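Local coordinates for protein insecticyanin A form (Manduca sexta, PDB 1Z24) that binds the bile pigment biliverdin IX gamma in a lipocalin barrel and, mixed with carotene-bearing lipoproteins, gives hornworms their green camouflage, at residues 74-78 / 79-83; 18-21 / 22-25; 34-37 / 38-41. All coordinates share one frame; numbering follows the deposited sequence.

Overall arrangement
Along the chain interaction 2 comes first, then interaction 3, then interaction 1. Interactions 1 and 2 are neighbours, with centres about 13 Å apart: helix 20-23 leads into strand 25-32, strand 66-76 runs out into helix 80-83, and the side chains of Ile76 and Leu74 pack on those of Phe18 and Leu20. Interaction 3 lies across the chain's centre, about 27 Å from interaction 1 and about 25 Å from interaction 2 between centres, in the loop joining strands 25-32 and 44-50. All three attach to strands of the one curled sheet of the lipocalin barrel. The 34-41 loop touches the biliverdin directly, whereas the other pair lies at the far end of the barrel.

Interaction 1 (74-78 / 79-83); sequences LEIAP and DAKYT
Ala77 and Ala80, with CA atoms 5.0 Å apart, mark the bend where a strand of the lipocalin barrel turns into a short helix. Strand 66-76 ends at Ile76, Ala77 and Pro78 carry the chain round, and the chain then enters the short helix 80-83. The backbone N of Lys81 points back at two carbonyls. Lys81 N makes a weak hydrogen bond to Ala77 O at 2.9 Å, bent to 121° at the hydrogen, and a longer, also weak, one to Pro78 O at 148°. The new helical turn is therefore tied by weak bonds to the two residues that follow the strand.

The side chains divide between an apolar and a charged group. Ile76 places CG2 anti to its own backbone N, and this methyl meets Ala80 CB at 3.5 Å. Ala77 CB lies looser against Ala80 CB, at 4.2 Å. The other branch of Ile76 is used differently, as CD1 packs against Phe18 beside helix 20-23. Lys81 stretches out along the bend, its CG 4.0 Å from Ile76 CG2 and its CE passing Ile76 O. The extended chain, all but straight at its last torsion (chi4 -174°), carries the ammonium group back to the strand, where Glu75, also extended, comes across it at a slant. The two form a salt bridge that is weak as a hydrogen bond, between exposed residues. Asp79 directs its OD1 to a salt bridge with Lys87, just before strand 88-94, while OD2 approaches Ala77 CB. Tyr82 is exposed, and its ring receives Pro78 O at its edge, in the ring plane, with the oxygen 3.7 Å from Tyr82 CD1.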
loop_
_atom_site.group_PDB
_atom_site.type_symbol
_atom_site.label_atom_id
_atom_site.label_comp_id
_atom_site.label_asym_id
_atom_site.label_seq_id
_atom_site.Cartn_x
_atom_site.Cartn_y
_atom_site.Cartn_z
ATOM N N LEU A 74 28.698 -1.111 8.389
ATOM C CA LEU A 74 27.714 -0.755 7.402
ATOM C C LEU A 74 28.007 -1.445 6.092
ATOM O O LEU A 74 29.153 -1.500 5.663
ATOM C CB LEU A 74 27.725 0.802 7.237
ATOM C CG LEU A 74 26.487 1.307 6.477
ATOM C CD1 LEU A 74 26.295 2.802 6.607
ATOM C CD2 LEU A 74 26.616 1.053 5.009
ATOM N N GLU A 75 26.987 -1.946 5.428
ATOM C CA GLU A 75 27.200 -2.598 4.154
ATOM C C GLU A 75 25.949 -2.508 3.300
ATOM O O GLU A 75 24.828 -2.343 3.815
ATOM C CB GLU A 75 27.485 -4.060 4.442
ATOM C CG GLU A 75 28.346 -4.786 3.453
ATOM C CD GLU A 75 28.315 -6.216 3.783
ATOM O OE1 GLU A 75 28.796 -7.089 3.065
ATOM O OE2 GLU A 75 27.696 -6.404 4.935
ATOM N N ILE A 76 26.156 -2.615 1.993
ATOM C CA ILE A 76 25.022 -2.567 1.135
ATOM C C ILE A 76 24.241 -3.856 1.307
ATOM O O ILE A 76 24.796 -4.966 1.399
ATOM C CB ILE A 76 25.408 -2.498 -0.347
ATOM C CG1 ILE A 76 26.223 -1.254 -0.706
ATOM C CG2 ILE A 76 24.176 -2.583 -1.278
ATOM C CD1 ILE A 76 25.533 0.095 -0.500
ATOM N N ALA A 77 22.914 -3.738 1.326
ATOM C CA ALA A 77 22.070 -4.928 1.451
ATOM C C ALA A 77 22.329 -5.920 0.303
ATOM O O ALA A 77 22.522 -5.553 -0.870
ATOM C CB ALA A 77 20.566 -4.613 1.660
ATOM N N PRO A 78 22.352 -7.195 0.674
ATOM C CA PRO A 78 22.602 -8.287 -0.228
ATOM C C PRO A 78 21.767 -8.219 -1.441
ATOM O O PRO A 78 22.304 -8.453 -2.469
ATOM C CB PRO A 78 22.307 -9.624 0.436
ATOM C CG PRO A 78 21.932 -9.261 1.817
ATOM C CD PRO A 78 22.054 -7.743 1.982
ATOM N N ASP A 79 20.479 -7.937 -1.328
ATOM C CA ASP A 79 19.709 -7.869 -2.529
ATOM C C ASP A 79 20.072 -6.613 -3.373
ATOM O O ASP A 79 20.077 -6.657 -4.600
ATOM C CB ASP A 79 18.204 -7.919 -2.242
ATOM C CG ASP A 79 17.713 -6.677 -1.493
ATOM O OD1 ASP A 79 16.685 -6.153 -1.665
ATOM O OD2 ASP A 79 18.470 -6.246 -0.575
ATOM N N ALA A 80 20.379 -5.504 -2.722
ATOM C CA ALA A 80 20.729 -4.225 -3.364
ATOM C C ALA A 80 22.056 -4.318 -4.074
ATOM O O ALA A 80 22.460 -3.475 -4.859
ATOM C CB ALA A 80 20.845 -3.187 -2.233
ATOM N N LYS A 81 22.796 -5.345 -3.773
ATOM C CA LYS A 81 24.061 -5.450 -4.458
ATOM C C LYS A 81 23.807 -5.715 -5.950
ATOM O O LYS A 81 24.533 -5.274 -6.822
ATOM C CB LYS A 81 25.027 -6.516 -3.907
ATOM C CG LYS A 81 25.717 -5.989 -2.689
ATOM C CD LYS A 81 26.220 -7.045 -1.768
ATOM C CE LYS A 81 27.386 -6.495 -0.977
ATOM N NZ LYS A 81 28.014 -7.523 -0.157
ATOM N N TYR A 82 22.750 -6.448 -6.213
ATOM C CA TYR A 82 22.355 -6.811 -7.537
ATOM C C TYR A 82 21.526 -5.771 -8.231
ATOM O O TYR A 82 21.640 -5.583 -9.454
ATOM C CB TYR A 82 21.526 -8.109 -7.441
ATOM C CG TYR A 82 22.453 -9.282 -7.223
ATOM C CD1 TYR A 82 22.711 -9.701 -5.907
ATOM C CD2 TYR A 82 23.044 -9.960 -8.310
ATOM C CE1 TYR A 82 23.584 -10.766 -5.660
ATOM C CE2 TYR A 82 23.929 -11.021 -8.071
ATOM C CZ TYR A 82 24.201 -11.397 -6.746
ATOM O OH TYR A 82 25.025 -12.416 -6.499
ATOM N N THR A 83 20.671 -5.113 -7.462
ATOM C CA THR A 83 19.836 -4.117 -8.087
ATOM C C THR A 83 20.491 -2.745 -8.067
ATOM O O THR A 83 20.111 -1.889 -8.825
ATOM C CB THR A 83 18.455 -3.983 -7.429
ATOM O OG1 THR A 83 18.681 -3.591 -6.051
ATOM C CG2 THR A 83 17.674 -5.294 -7.451
#

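Interaction 2 (18-21 / 22-25); sequences FDLS and AFAG
Phe18 drives the edge of its ring into the face of Phe23, a T-shaped pair that lies against a capped helical turn, 20-23, at the entrance to the first long strand of the lipocalin barrel. Ring centroids are 5.1 Å apart with planes at 61°. Phe18 CZ makes the closest approach, 3.6 Å from Phe23 CG, coming over the face toward the rim instead of over its middle. Both phenyl groups stand anti to their backbone N atoms (chi1 -171° and -167°), which lets the two rings meet beside the turn.

The backbone between them is held by helical bonds. Phe23 N donates to Asp19 O at 2.8 Å, in the carbonyl plane, and Ala24 N repeats the bond one residue on, to Leu20 O. Asp19 is the N-cap: its OD2 takes the Ala22 N-H at 2.9 Å from well above the carboxylate plane. Ser21 OG donates to the same oxygen on its syn side, from the same face, so one carboxylate oxygen is gripped twice and its rotation limited. Ala22 CB rests on the carboxylate carbon of Asp19.

Further out, Tyr110 touches both phenylalanines and gives its hydroxyl as partner to Asp19 N, and Phe23 also meets the ring of Trp27 on strand 25-32. At the end of the helix, Phe23 O accepts from Trp27 NE1, and just after it Ala24 O from Lys137 NZ. Leu20 packs on Tyr50 and Ile76 and also brings its CD1 to 4.4 Å from Phe23 CD2.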
loop_
_atom_site.group_PDB
_atom_site.type_symbol
_atom_site.label_atom_id
_atom_site.label_comp_id
_atom_site.label_asym_id
_atom_site.label_seq_id
_atom_site.Cartn_x
_atom_site.Cartn_y
_atom_site.Cartn_z
ATOM N N PHE A 18 22.244 3.728 -6.370
ATOM C CA PHE A 18 22.786 4.195 -5.140
ATOM C C PHE A 18 24.308 4.236 -5.128
ATOM O O PHE A 18 24.951 3.271 -5.526
ATOM C CB PHE A 18 22.351 3.217 -4.082
ATOM C CG PHE A 18 22.684 3.732 -2.679
ATOM C CD1 PHE A 18 23.439 3.021 -1.745
ATOM C CD2 PHE A 18 22.198 4.968 -2.274
ATOM C CE1 PHE A 18 23.713 3.483 -0.446
ATOM C CE2 PHE A 18 22.471 5.464 -0.997
ATOM C CZ PHE A 18 23.204 4.721 -0.061
ATOM N N ASP A 19 24.856 5.362 -4.629
ATOM C CA ASP A 19 26.285 5.604 -4.500
ATOM C C ASP A 19 26.720 5.752 -3.027
ATOM O O ASP A 19 26.629 6.821 -2.387
ATOM C CB ASP A 19 26.740 6.881 -5.275
ATOM C CG ASP A 19 28.269 7.072 -5.420
ATOM O OD1 ASP A 19 28.777 7.630 -6.381
ATOM O OD2 ASP A 19 29.008 6.601 -4.419
ATOM N N LEU A 20 27.225 4.672 -2.492
ATOM C CA LEU A 20 27.659 4.723 -1.108
ATOM C C LEU A 20 28.761 5.709 -0.785
ATOM O O LEU A 20 28.778 6.319 0.286
ATOM C CB LEU A 20 27.975 3.333 -0.559
ATOM C CG LEU A 20 28.323 3.268 0.932
ATOM C CD1 LEU A 20 27.218 3.794 1.837
ATOM C CD2 LEU A 20 28.792 1.860 1.319
ATOM N N SER A 21 29.707 5.876 -1.682
ATOM C CA SER A 21 30.736 6.793 -1.316
ATOM C C SER A 21 30.231 8.192 -1.315
ATOM O O SER A 21 30.707 9.037 -0.567
ATOM C CB SER A 21 31.994 6.688 -2.141
ATOM O OG SER A 21 31.866 7.526 -3.257
ATOM N N ALA A 22 29.265 8.444 -2.176
ATOM C CA ALA A 22 28.738 9.778 -2.230
ATOM C C ALA A 22 27.843 9.976 -1.015
ATOM O O ALA A 22 27.666 11.064 -0.476
ATOM C CB ALA A 22 27.925 9.869 -3.517
ATOM N N PHE A 23 27.269 8.891 -0.549
ATOM C CA PHE A 23 26.389 9.008 0.582
ATOM C C PHE A 23 27.060 9.194 1.913
ATOM O O PHE A 23 26.474 9.711 2.848
ATOM C CB PHE A 23 25.526 7.755 0.559
ATOM C CG PHE A 23 24.327 7.776 1.468
ATOM C CD1 PHE A 23 23.214 8.546 1.125
ATOM C CD2 PHE A 23 24.293 7.002 2.633
ATOM C CE1 PHE A 23 22.074 8.576 1.939
ATOM C CE2 PHE A 23 23.170 7.030 3.469
ATOM C CZ PHE A 23 22.056 7.804 3.110
ATOM N N ALA A 24 28.276 8.737 1.980
ATOM C CA ALA A 24 29.040 8.848 3.185
ATOM C C ALA A 24 29.069 10.283 3.737
ATOM O O ALA A 24 29.004 11.290 3.028
ATOM C CB ALA A 24 30.425 8.189 2.978
ATOM N N GLY A 25 29.138 10.392 5.052
ATOM C CA GLY A 25 29.158 11.687 5.703
ATOM C C GLY A 25 28.357 11.720 6.997
ATOM O O GLY A 25 27.926 10.718 7.518
#

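Interaction 3 (34-37 / 38-41); sequences PLEN and ENQG. With BLV (biliverdin IX gamma chromophore), chain B.
Asn37 and Glu38 both hold CG between their own backbone N and carbonyl carbon (chi1 65° and 71°), and this directs two adjacent polar groups to the biliverdin side of the loop. The Asn37 amide reaches the pigment: ND2 donates to the lactam oxygen OA of BLV at 2.8 Å, with 151° at the hydrogen. Asn37 CG also lies 3.5 Å from C3D of the pigment, so the same amide touches one terminal ring and bonds to the other. Glu38 extends beyond CG and crosses Leu35 at a slant, bringing OE1 to 3.4 Å from Leu35 CD2. Glu38 OE1 lies 3.8 Å from BLV NC, while its hydrogen bond comes from Trp133 NE1. OE2 lies near Glu29 OE1, a closeness of two carboxylates that could raise the pKa of one of them.

Behind this pocket-facing layer the loop is folded on itself. Glu38 N donates to Leu35 O at 2.8 Å, from above the carbonyl plane, and a type I turn follows from Glu38 to Gly41. Asn39 turns its amide back to the Leu35 backbone, where OD1 accepts from Leu35 N at 3.1 Å, tilted out of its carbonyl plane. Asn39 N adds a weak bond to Glu36 O. Leu35 CD2, 3.6 Å from OA of BLV, adds an apolar part to the lining.

The loop joins strand 25-32 to strand 44-50 beside the bound pigment: Leu35 packs on His131 and Trp133 of strand 127-136, and Glu38 and Asn39 lie against Lys32 at the end of strand 25-32.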
loop_
_atom_site.group_PDB
_atom_site.type_symbol
_atom_site.label_atom_id
_atom_site.label_comp_id
_atom_site.label_asym_id
_atom_site.label_seq_id
_atom_site.Cartn_x
_atom_site.Cartn_y
_atom_site.Cartn_z
ATOM N N PRO A 34 7.839 8.943 14.845
ATOM C CA PRO A 34 8.184 8.392 16.132
ATOM C C PRO A 34 8.786 6.986 16.053
ATOM O O PRO A 34 8.363 6.189 15.208
ATOM C CB PRO A 34 6.861 8.142 16.824
ATOM C CG PRO A 34 5.832 8.948 16.132
ATOM C CD PRO A 34 6.426 9.330 14.816
ATOM N N LEU A 35 9.862 6.804 16.819
ATOM C CA LEU A 35 10.640 5.553 16.896
ATOM C C LEU A 35 11.083 5.377 18.341
ATOM O O LEU A 35 11.898 6.187 18.814
ATOM C CB LEU A 35 11.791 5.537 15.871
ATOM C CG LEU A 35 12.738 4.318 15.994
ATOM C CD1 LEU A 35 11.939 2.989 15.938
ATOM C CD2 LEU A 35 13.820 4.363 14.900
ATOM N N GLU A 36 10.452 4.438 19.008
ATOM C CA GLU A 36 10.748 4.204 20.398
ATOM C C GLU A 36 12.189 4.318 20.915
ATOM O O GLU A 36 12.435 5.185 21.732
ATOM C CB GLU A 36 10.328 2.794 20.867
ATOM C CG GLU A 36 9.897 2.755 22.324
ATOM C CD GLU A 36 8.655 3.565 22.522
ATOM O OE1 GLU A 36 7.797 3.699 21.673
ATOM O OE2 GLU A 36 8.607 4.134 23.692
ATOM N N ASN A 37 13.111 3.663 20.278
ATOM C CA ASN A 37 14.465 3.728 20.722
ATOM C C ASN A 37 15.062 5.062 20.607
ATOM O O ASN A 37 16.079 5.270 21.208
ATOM C CB ASN A 37 15.426 2.676 20.134
ATOM C CG ASN A 37 15.609 2.861 18.623
ATOM O OD1 ASN A 37 15.711 3.969 18.107
ATOM N ND2 ASN A 37 15.819 1.765 17.911
ATOM N N GLU A 38 14.507 5.956 19.836
ATOM C CA GLU A 38 15.242 7.203 19.787
ATOM C C GLU A 38 14.435 8.467 20.053
ATOM O O GLU A 38 14.865 9.625 19.855
ATOM C CB GLU A 38 16.002 7.215 18.497
ATOM C CG GLU A 38 15.011 7.392 17.285
ATOM C CD GLU A 38 15.792 7.723 16.018
ATOM O OE1 GLU A 38 15.964 7.022 15.057
ATOM O OE2 GLU A 38 16.250 8.916 16.043
ATOM N N ASN A 39 13.254 8.233 20.500
ATOM C CA ASN A 39 12.385 9.343 20.790
ATOM C C ASN A 39 12.945 10.397 21.754
ATOM O O ASN A 39 12.700 11.547 21.528
ATOM C CB ASN A 39 11.037 8.813 21.326
ATOM C CG ASN A 39 10.165 8.294 20.210
ATOM O OD1 ASN A 39 10.299 8.810 19.116
ATOM N ND2 ASN A 39 9.293 7.308 20.469
ATOM N N GLN A 40 13.742 9.998 22.730
ATOM C CA GLN A 40 14.305 10.948 23.687
ATOM C C GLN A 40 15.615 11.641 23.342
ATOM O O GLN A 40 15.956 12.600 24.008
ATOM C CB GLN A 40 14.539 10.191 25.001
ATOM C CG GLN A 40 13.430 10.269 26.075
ATOM C CD GLN A 40 13.934 9.668 27.440
ATOM O OE1 GLN A 40 14.575 10.384 28.286
ATOM N NE2 GLN A 40 13.676 8.349 27.680
ATOM N N GLY A 41 16.355 11.162 22.341
ATOM C CA GLY A 41 17.625 11.764 21.961
ATOM C C GLY A 41 17.479 13.055 21.155
ATOM O O GLY A 41 16.530 13.286 20.417
HETATM N NA BLV B . 16.837 2.673 13.638
HETATM C C1A BLV B . 16.066 1.617 13.993
HETATM C C2A BLV B . 15.647 0.798 12.867
HETATM C C3A BLV B . 16.204 1.382 11.769
HETATM C C4A BLV B . 16.938 2.561 12.267
HETATM C CMA BLV B . 16.063 1.006 10.245
HETATM O OA BLV B . 15.774 1.385 15.146
HETATM C CAA BLV B . 14.755 -0.375 12.929
HETATM C CBA BLV B . 13.395 0.238 13.092
HETATM C CGA BLV B . 12.387 -0.876 13.374
HETATM O O1A BLV B . 11.642 -1.288 12.528
HETATM O O2A BLV B . 12.369 -1.370 14.457
HETATM C CHB BLV B . 17.612 3.442 11.423
HETATM N NB BLV B . 18.606 5.036 12.988
HETATM C C1B BLV B . 18.173 4.670 11.732
HETATM C C2B BLV B . 18.420 5.720 10.775
HETATM C C3B BLV B . 18.993 6.707 11.464
HETATM C C4B BLV B . 19.093 6.277 12.863
HETATM C CMB BLV B . 18.102 5.681 9.288
HETATM C CAB BLV B . 19.432 8.031 10.914
HETATM C CBB BLV B . 19.148 9.091 11.738
HETATM C CHC BLV B . 19.693 7.048 13.868
HETATM N NC BLV B . 19.454 5.834 15.952
HETATM C C1C BLV B . 20.022 6.781 15.166
HETATM C C2C BLV B . 21.038 7.549 15.904
HETATM C C3C BLV B . 21.163 7.087 17.150
HETATM C C4C BLV B . 20.136 5.969 17.189
HETATM C CMC BLV B . 21.865 8.588 15.307
HETATM C CAC BLV B . 22.026 7.486 18.363
HETATM C CBC BLV B . 22.323 6.582 19.327
HETATM C CHD BLV B . 19.802 5.201 18.359
HETATM N ND BLV B . 19.311 3.040 17.266
HETATM C C1D BLV B . 19.445 3.869 18.416
HETATM C C2D BLV B . 19.180 3.069 19.652
HETATM C C3D BLV B . 18.892 1.783 19.256
HETATM C C4D BLV B . 18.990 1.801 17.807
HETATM C CMD BLV B . 19.189 3.540 21.074
HETATM O OD BLV B . 18.814 0.818 17.127
HETATM C CAD BLV B . 18.579 0.633 20.129
HETATM C CBD BLV B . 19.817 -0.238 20.221
HETATM C CGD BLV B . 19.509 -1.597 20.949
HETATM O O1D BLV B . 19.712 -1.703 22.117
HETATM O O2D BLV B . 19.038 -2.546 20.351
#